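Local coordinates for protein gluconokinase (PDB 3T61) that probably phosphorylates D-gluconate at the expense of ATP, giving 6-phospho-D-gluconate and ADP in the use of gluconate as a carbon source, at residues A77-R82 / D102-S107; A113-H118 / A175-L180; E126-H129 / F135-S138. All blocks are in the same frame, centred on the assembly; numbering follows the deposited sequence.

Contact 1 of 3, residues A77-R82 / D102-S107; sequences AAIGER and DKLRES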
loop_
_atom_site.group_PDB
_atom_site.type_symbol
_atom_site.label_atom_id
_atom_site.label_comp_id
_atom_site.label_asym_id
_atom_site.label_seq_id
_atom_site.Cartn_x
_atom_site.Cartn_y
_atom_site.Cartn_z
ATOM N N ALA A 77 2.215 -0.901 15.722
ATOM C CA ALA A 77 1.298 -1.003 16.851
ATOM C C ALA A 77 0.155 -1.914 16.443
ATOM O O ALA A 77 -0.239 -2.800 17.193
ATOM C CB ALA A 77 0.760 0.370 17.245
ATOM N N ALA A 78 -0.374 -1.715 15.242
ATOM C CA ALA A 78 -1.473 -2.565 14.799
ATOM C C ALA A 78 -0.984 -4.012 14.656
ATOM O O ALA A 78 -1.738 -4.956 14.919
ATOM C CB ALA A 78 -2.057 -2.047 13.480
ATOM N N ILE A 79 0.271 -4.190 14.242
ATOM C CA ILE A 79 0.835 -5.539 14.108
ATOM C C ILE A 79 0.913 -6.147 15.516
ATOM O O ILE A 79 0.501 -7.285 15.752
ATOM C CB ILE A 79 2.290 -5.527 13.525
ATOM C CG1 ILE A 79 2.304 -4.993 12.089
ATOM C CG2 ILE A 79 2.868 -6.923 13.565
ATOM C CD1 ILE A 79 1.555 -5.849 11.094
ATOM N N GLY A 80 1.463 -5.368 16.440
ATOM C CA GLY A 80 1.584 -5.812 17.817
ATOM C C GLY A 80 0.263 -6.265 18.409
ATOM O O GLY A 80 0.207 -7.293 19.089
ATOM N N GLU A 81 -0.810 -5.514 18.154
ATOM C CA GLU A 81 -2.121 -5.879 18.697
ATOM C C GLU A 81 -2.613 -7.235 18.181
ATOM O O GLU A 81 -3.244 -7.980 18.923
ATOM C CB GLU A 81 -3.166 -4.797 18.380
ATOM C CG GLU A 81 -2.921 -3.429 19.037
ATOM C CD GLU A 81 -3.065 -3.437 20.559
ATOM O OE1 GLU A 81 -3.667 -4.381 21.109
ATOM O OE2 GLU A 81 -2.577 -2.486 21.209
ATOM N N ARG A 82 -2.333 -7.559 16.919
ATOM C CA ARG A 82 -2.757 -8.845 16.356
ATOM C C ARG A 82 -1.954 -9.988 16.985
ATOM O O ARG A 82 -2.475 -11.081 17.218
ATOM C CB ARG A 82 -2.552 -8.872 14.837
ATOM C CG ARG A 82 -3.267 -7.777 14.067
ATOM C CD ARG A 82 -4.776 -7.928 14.127
ATOM N NE ARG A 82 -5.448 -6.958 13.264
ATOM C CZ ARG A 82 -5.398 -5.634 13.421
ATOM N NH1 ARG A 82 -4.707 -5.088 14.421
ATOM N NH2 ARG A 82 -6.035 -4.847 12.564
ATOM N N ASP A 102 11.852 -5.697 19.041
ATOM C CA ASP A 102 11.781 -5.702 20.506
ATOM C C ASP A 102 10.385 -5.280 20.979
ATOM O O ASP A 102 9.861 -5.842 21.938
ATOM C CB ASP A 102 12.847 -4.782 21.122
ATOM C CG ASP A 102 14.251 -5.335 20.958
ATOM O OD1 ASP A 102 14.377 -6.571 20.840
ATOM O OD2 ASP A 102 15.224 -4.546 20.953
ATOM N N LYS A 103 9.784 -4.301 20.302
ATOM C CA LYS A 103 8.442 -3.849 20.659
ATOM C C LYS A 103 7.436 -4.956 20.420
ATOM O O LYS A 103 6.624 -5.269 21.293
ATOM C CB LYS A 103 8.034 -2.622 19.844
ATOM C CG LYS A 103 7.992 -1.349 20.654
ATOM C CD LYS A 103 7.034 -1.467 21.839
ATOM C CE LYS A 103 7.139 -0.240 22.726
ATOM N NZ LYS A 103 6.262 -0.301 23.925
ATOM N N LEU A 104 7.489 -5.553 19.234
ATOM C CA LEU A 104 6.580 -6.636 18.892
ATOM C C LEU A 104 6.652 -7.781 19.920
ATOM O O LEU A 104 5.634 -8.407 20.243
ATOM C CB LEU A 104 6.899 -7.155 17.484
ATOM C CG LEU A 104 6.596 -6.208 16.312
ATOM C CD1 LEU A 104 6.833 -6.930 15.006
ATOM C CD2 LEU A 104 5.134 -5.735 16.384
ATOM N N ARG A 105 7.853 -8.050 20.430
ATOM C CA ARG A 105 8.047 -9.098 21.435
ATOM C C ARG A 105 7.309 -8.761 22.729
ATOM O O ARG A 105 6.796 -9.652 23.399
ATOM C CB ARG A 105 9.537 -9.294 21.742
ATOM C CG ARG A 105 10.273 -10.195 20.765
ATOM C CD ARG A 105 11.782 -10.048 20.914
ATOM N NE ARG A 105 12.465 -10.641 19.773
ATOM C CZ ARG A 105 13.462 -10.068 19.111
ATOM N NH1 ARG A 105 13.911 -8.874 19.471
ATOM N NH2 ARG A 105 14.001 -10.694 18.080
ATOM N N GLU A 106 7.252 -7.478 23.076
ATOM C CA GLU A 106 6.554 -7.057 24.293
ATOM C C GLU A 106 5.058 -7.347 24.218
ATOM O O GLU A 106 4.384 -7.373 25.236
ATOM C CB GLU A 106 6.749 -5.560 24.550
ATOM C CG GLU A 106 8.192 -5.125 24.608
ATOM C CD GLU A 106 8.360 -3.706 25.117
ATOM O OE1 GLU A 106 7.498 -2.853 24.823
ATOM O OE2 GLU A 106 9.369 -3.439 25.804
ATOM N N SER A 107 4.542 -7.559 23.013
ATOM C CA SER A 107 3.121 -7.841 22.845
ATOM C C SER A 107 2.825 -9.305 23.140
ATOM O O SER A 107 1.672 -9.726 23.172
ATOM C CB SER A 107 2.673 -7.494 21.422
ATOM O OG SER A 107 2.849 -6.109 21.162
#

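Contact 2 of 3, residues A113-H118 / A175-L180; sequences AFVFLH and AGLARL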
loop_
_atom_site.group_PDB
_atom_site.type_symbol
_atom_site.label_atom_id
_atom_site.label_comp_id
_atom_site.label_asym_id
_atom_site.label_seq_id
_atom_site.Cartn_x
_atom_site.Cartn_y
_atom_site.Cartn_z
ATOM N N ALA A 113 8.065 -15.782 17.845
ATOM C CA ALA A 113 9.097 -16.320 16.956
ATOM C C ALA A 113 9.167 -15.552 15.633
ATOM O O ALA A 113 8.142 -15.153 15.070
ATOM C CB ALA A 113 8.835 -17.797 16.674
ATOM N N PHE A 114 10.386 -15.360 15.144
ATOM C CA PHE A 114 10.627 -14.660 13.889
ATOM C C PHE A 114 11.302 -15.586 12.874
ATOM O O PHE A 114 12.237 -16.307 13.220
ATOM C CB PHE A 114 11.554 -13.468 14.121
ATOM C CG PHE A 114 10.879 -12.250 14.691
ATOM C CD1 PHE A 114 10.300 -11.302 13.851
ATOM C CD2 PHE A 114 10.865 -12.027 16.065
ATOM C CE1 PHE A 114 9.728 -10.134 14.368
ATOM C CE2 PHE A 114 10.294 -10.863 16.596
ATOM C CZ PHE A 114 9.724 -9.915 15.743
ATOM N N VAL A 115 10.818 -15.559 11.635
ATOM C CA VAL A 115 11.397 -16.323 10.527
ATOM C C VAL A 115 11.974 -15.223 9.601
ATOM O O VAL A 115 11.230 -14.437 9.008
ATOM C CB VAL A 115 10.313 -17.173 9.800
ATOM C CG1 VAL A 115 10.863 -17.759 8.509
ATOM C CG2 VAL A 115 9.849 -18.314 10.713
ATOM N N PHE A 116 13.304 -15.146 9.539
ATOM C CA PHE A 116 14.019 -14.149 8.738
ATOM C C PHE A 116 14.398 -14.655 7.341
ATOM O O PHE A 116 15.313 -15.463 7.189
ATOM C CB PHE A 116 15.275 -13.697 9.503
ATOM C CG PHE A 116 16.188 -12.770 8.724
ATOM C CD1 PHE A 116 15.663 -11.729 7.955
ATOM C CD2 PHE A 116 17.579 -12.927 8.785
ATOM C CE1 PHE A 116 16.503 -10.850 7.264
ATOM C CE2 PHE A 116 18.436 -12.053 8.097
ATOM C CZ PHE A 116 17.899 -11.011 7.332
ATOM N N LEU A 117 13.675 -14.181 6.328
ATOM C CA LEU A 117 13.944 -14.558 4.943
ATOM C C LEU A 117 14.995 -13.579 4.444
ATOM O O LEU A 117 14.791 -12.376 4.519
ATOM C CB LEU A 117 12.680 -14.428 4.098
ATOM C CG LEU A 117 11.482 -15.265 4.539
ATOM C CD1 LEU A 117 10.302 -14.944 3.638
ATOM C CD2 LEU A 117 11.831 -16.772 4.515
ATOM N N HIS A 118 16.104 -14.091 3.919
ATOM C CA HIS A 118 17.176 -13.219 3.467
ATOM C C HIS A 118 17.946 -13.699 2.223
ATOM O O HIS A 118 18.027 -14.898 1.915
ATOM C CB HIS A 118 18.161 -13.021 4.617
ATOM C CG HIS A 118 18.896 -14.270 4.985
ATOM N ND1 HIS A 118 20.168 -14.545 4.529
ATOM C CD2 HIS A 118 18.507 -15.360 5.692
ATOM C CE1 HIS A 118 20.530 -15.749 4.938
ATOM N NE2 HIS A 118 19.540 -16.267 5.644
ATOM N N ALA A 175 11.212 -26.430 10.388
ATOM C CA ALA A 175 12.145 -27.228 11.175
ATOM C C ALA A 175 12.784 -26.316 12.216
ATOM O O ALA A 175 12.976 -26.715 13.364
ATOM C CB ALA A 175 13.224 -27.853 10.275
ATOM N N GLY A 176 13.119 -25.096 11.816
ATOM C CA GLY A 176 13.708 -24.158 12.756
ATOM C C GLY A 176 12.715 -23.833 13.870
ATOM O O GLY A 176 13.088 -23.708 15.046
ATOM N N LEU A 177 11.441 -23.699 13.507
ATOM C CA LEU A 177 10.401 -23.401 14.488
ATOM C C LEU A 177 10.190 -24.600 15.409
ATOM O O LEU A 177 9.924 -24.437 16.597
ATOM C CB LEU A 177 9.083 -23.038 13.783
ATOM C CG LEU A 177 9.064 -21.675 13.079
ATOM C CD1 LEU A 177 7.858 -21.565 12.158
ATOM C CD2 LEU A 177 9.040 -20.572 14.125
ATOM N N ALA A 178 10.314 -25.802 14.851
ATOM C CA ALA A 178 10.144 -27.022 15.630
ATOM C C ALA A 178 11.229 -27.112 16.696
ATOM O O ALA A 178 10.985 -27.604 17.792
ATOM C CB ALA A 178 10.185 -28.247 14.719
ATOM N N ARG A 179 12.428 -26.631 16.380
ATOM C CA ARG A 179 13.513 -26.659 17.349
ATOM C C ARG A 179 13.212 -25.668 18.468
ATOM O O ARG A 179 13.452 -25.955 19.641
ATOM C CB ARG A 179 14.848 -26.302 16.692
ATOM C CG ARG A 179 15.346 -27.324 15.671
ATOM C CD ARG A 179 16.840 -27.146 15.406
ATOM N NE ARG A 179 17.156 -25.834 14.841
ATOM C CZ ARG A 179 16.947 -25.488 13.573
ATOM N NH1 ARG A 179 16.421 -26.360 12.722
ATOM N NH2 ARG A 179 17.268 -24.268 13.153
ATOM N N LEU A 180 12.693 -24.497 18.100
ATOM C CA LEU A 180 12.349 -23.484 19.090
ATOM C C LEU A 180 11.265 -24.044 20.001
ATOM O O LEU A 180 11.254 -23.784 21.206
ATOM C CB LEU A 180 11.841 -22.209 18.412
ATOM C CG LEU A 180 12.816 -21.468 17.498
ATOM C CD1 LEU A 180 12.174 -20.167 17.036
ATOM C CD2 LEU A 180 14.109 -21.182 18.240
#

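Contact 3 of 3, residues E126-H129 / F135-S138; sequences ERMH and FMPS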
loop_
_atom_site.group_PDB
_atom_site.type_symbol
_atom_site.label_atom_id
_atom_site.label_comp_id
_atom_site.label_asym_id
_atom_site.label_seq_id
_atom_site.Cartn_x
_atom_site.Cartn_y
_atom_site.Cartn_z
ATOM N N GLU A 126 16.472 -10.740 -8.680
ATOM C CA GLU A 126 16.230 -11.780 -9.663
ATOM C C GLU A 126 14.970 -12.573 -9.355
ATOM O O GLU A 126 14.173 -12.851 -10.248
ATOM C CB GLU A 126 17.442 -12.716 -9.724
ATOM C CG GLU A 126 17.454 -13.702 -10.889
ATOM C CD GLU A 126 16.387 -14.786 -10.790
ATOM O OE1 GLU A 126 16.162 -15.308 -9.672
ATOM O OE2 GLU A 126 15.785 -15.127 -11.836
ATOM N N ARG A 127 14.781 -12.938 -8.091
ATOM C CA ARG A 127 13.607 -13.722 -7.713
ATOM C C ARG A 127 12.296 -12.995 -8.020
ATOM O O ARG A 127 11.319 -13.612 -8.453
ATOM C CB ARG A 127 13.667 -14.089 -6.226
ATOM C CG ARG A 127 14.841 -14.985 -5.851
ATOM C CD ARG A 127 14.775 -15.432 -4.380
ATOM N NE ARG A 127 13.843 -16.537 -4.146
ATOM C CZ ARG A 127 12.742 -16.461 -3.396
ATOM N NH1 ARG A 127 12.408 -15.323 -2.795
ATOM N NH2 ARG A 127 11.979 -17.537 -3.235
HETATM N N MSE A 128 12.277 -11.686 -7.796
HETATM C CA MSE A 128 11.081 -10.896 -8.057
HETATM C C MSE A 128 10.752 -10.843 -9.543
HETATM O O MSE A 128 9.592 -10.976 -9.945
HETATM C CB MSE A 128 11.260 -9.492 -7.490
HETATM C CG MSE A 128 10.864 -9.408 -6.027
HETATM SE SE MSE A 128 8.901 -9.448 -5.861
HETATM C CE MSE A 128 8.583 -11.204 -5.023
ATOM N N HIS A 129 11.783 -10.660 -10.358
ATOM C CA HIS A 129 11.599 -10.606 -11.800
ATOM C C HIS A 129 11.179 -11.974 -12.309
ATOM O O HIS A 129 10.303 -12.094 -13.165
ATOM C CB HIS A 129 12.897 -10.180 -12.479
ATOM C CG HIS A 129 12.794 -10.105 -13.969
ATOM N ND1 HIS A 129 13.222 -11.119 -14.796
ATOM C CD2 HIS A 129 12.288 -9.143 -14.775
ATOM C CE1 HIS A 129 12.986 -10.783 -16.054
ATOM N NE2 HIS A 129 12.421 -9.591 -16.068
ATOM N N PHE A 135 11.030 -5.962 -12.490
ATOM C CA PHE A 135 12.165 -5.736 -11.616
ATOM C C PHE A 135 11.739 -4.710 -10.578
ATOM O O PHE A 135 11.115 -3.711 -10.919
ATOM C CB PHE A 135 13.350 -5.169 -12.398
ATOM C CG PHE A 135 14.080 -6.184 -13.222
ATOM C CD1 PHE A 135 14.834 -7.180 -12.611
ATOM C CD2 PHE A 135 14.029 -6.134 -14.614
ATOM C CE1 PHE A 135 15.539 -8.114 -13.376
ATOM C CE2 PHE A 135 14.726 -7.058 -15.394
ATOM C CZ PHE A 135 15.483 -8.055 -14.771
HETATM N N MSE A 136 12.044 -4.965 -9.312
HETATM C CA MSE A 136 11.726 -4.007 -8.269
HETATM C C MSE A 136 12.683 -2.841 -8.503
HETATM O O MSE A 136 13.836 -3.049 -8.888
HETATM C CB MSE A 136 12.020 -4.585 -6.876
HETATM C CG MSE A 136 10.855 -5.233 -6.138
HETATM SE SE MSE A 136 11.410 -5.761 -4.372
HETATM C CE MSE A 136 11.757 -3.992 -3.609
ATOM N N PRO A 137 12.222 -1.601 -8.291
ATOM C CA PRO A 137 13.142 -0.474 -8.499
ATOM C C PRO A 137 14.371 -0.636 -7.587
ATOM O O PRO A 137 14.233 -0.861 -6.380
ATOM C CB PRO A 137 12.287 0.739 -8.122
ATOM C CG PRO A 137 10.892 0.293 -8.509
ATOM C CD PRO A 137 10.859 -1.128 -7.985
ATOM N N SER A 138 15.564 -0.524 -8.172
ATOM C CA SER A 138 16.819 -0.677 -7.433
ATOM C C SER A 138 16.888 0.189 -6.194
ATOM O O SER A 138 17.387 -0.240 -5.161
ATOM C CB SER A 138 18.018 -0.351 -8.330
ATOM O OG SER A 138 18.148 -1.298 -9.373
#

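Contact 1 of 3, residues A77-R82 / D102-S107
Helix 69-83 and helix 98-106 come closest at Gly80 and Leu104, whose CA atoms lie 5.2 Å apart, a close approach made at a glycine. Leu104 lays one branch along it: its CD2 sits 3.7 Å from Gly80 N and 3.8 Å from CG2 of Ile79, so a single methyl covers both the backbone of one residue and the side chain of the other. CG of Leu104 stands anti to its own carbonyl carbon (chi1 -68°), and this brings CD2 toward the facing helix. Ile79 answers with its short branch, while CG1 and CD1 lead away from Leu104; the side chain also touches Leu52. Near the carbonyl end of the glycine, Ser107 brings its CB within 3.4 Å of Gly80 O. Its OG is 3.6 Å from Gly80 CA, close beside the atom on which the glycine carries no CB. The contact thus packs helix 69-83 against the helix that leads into strand 113-118, and Leu104 also rests on Leu112 in the connection between them. Arg105, on the same helix, pairs with Asp102 and with Glu154. No hydrogen bond or salt bridge joins the two segments: the helices are held here by van der Waals contact, and their closeness depends on the bare CA of Gly80, beside a leucine methyl and a serine.

Contact 2 of 3, residues A113-H118 / A175-L180
Leu177 brings both its methyls to strand 113-118: CD2 lies 3.8 Å from CB of Ala113, and CD1 lies 4.1 Å from CG2 of Val115. Its CG is anti to the carbonyl carbon (chi1 -71°), which carries the fork of the side chain in to the strand, where it crosses the Val115 side chain at about a right angle. Val115 offers only one branch to it, CG2, with CG1 turned anti to the backbone N (chi1 170°). The fork thus spans two alternate strand residues and also rests on Ile21 of the neighbouring strand 21-24. This is helix-on-sheet packing in the alpha/beta core of a P-loop kinase fold: helix 166-187 covers one face of the parallel sheet, in which strand 113-118 runs between strands 21-24 and 157-161. The axes of the strand and of this helix segment pass 9.8 Å apart and run nearly antiparallel, at 154°. Shortening Leu177 to an alanine is likely to open a gap between helix and sheet, leaving CG2 of Val115 without its partner on this helix and Ala113 with Leu180 alone of the two leucines. One helical turn on, Leu180 has its CB directed at the strand and sets CD1 4.1 Å from CB of Ala113. The small alanine is therefore touched by two leucines, through CD2 of one and CD1 of the other, while Leu180 reaches across to Val158 on strand 157-161.

Contact 3 of 3, residues E126-H129 / F135-S138
Aromatic stacking carries the outer part of this contact: the rings of His129 and Phe135 lie face to face in an offset stack, their centroids 3.8 Å apart and their planes only 12° from parallel. CD2 of the imidazole sits over the centre of the phenyl ring, and in return CZ of Phe135 lies over the imidazole near its rim. The closest pair is His129 CD2 and Phe135 CE2, at 3.3 Å. CB of His129 also rests 3.5 Å from Phe135 CE1, adding an apolar contact beside the stack. With CG of His129 anti to the backbone N (chi1 180°), the imidazole is swung out from helix 121-132 to lie flat against the phenyl. The connection between helix 121-132 and helix 138-147 passes beside the first helix before Pro137, at the N-cap, precedes the second. Apolar packing forms the inner part, where two selenomethionines cross: CG of Met128 meets SE of Met136 at 4.0 Å. A bend in Met128 (chi2 -74°) turns its selenium end from Met136, which leaves CG to make the touch. The Met128 side chain comes about 4 Å at the nearest from a bound phosphate ion, probably from the crystallisation liquor but possibly marking where a nucleotide phosphate binds at the P-loop. Met136 touches Ser27, and both selenomethionines pack on Glu63 of the second subunit.

How the contacts relate
Along the chain, contact 1 closes before contact 2 opens, and contact 3 falls between the two halves of contact 2. Strand 113-118 ties the set together: it follows helix 98-106 of contact 1 and precedes helix 121-132 of contact 3. Contacts 1 and 2, with centres 18 Å apart, touch where Phe114, directed away from helix 166-187, packs on Leu104 and Arg105; helices 98-106 and 166-187 thus lie on the two faces of the sheet. Contact 3 lies apart, its centre 25 Å from that of contact 2 and 30 Å from that of contact 1, with contacts 1 and 3 on opposite sides of the chain's centre. It joins helix 121-132 to the connection before helix 138-147, near a probable P-loop and the second subunit.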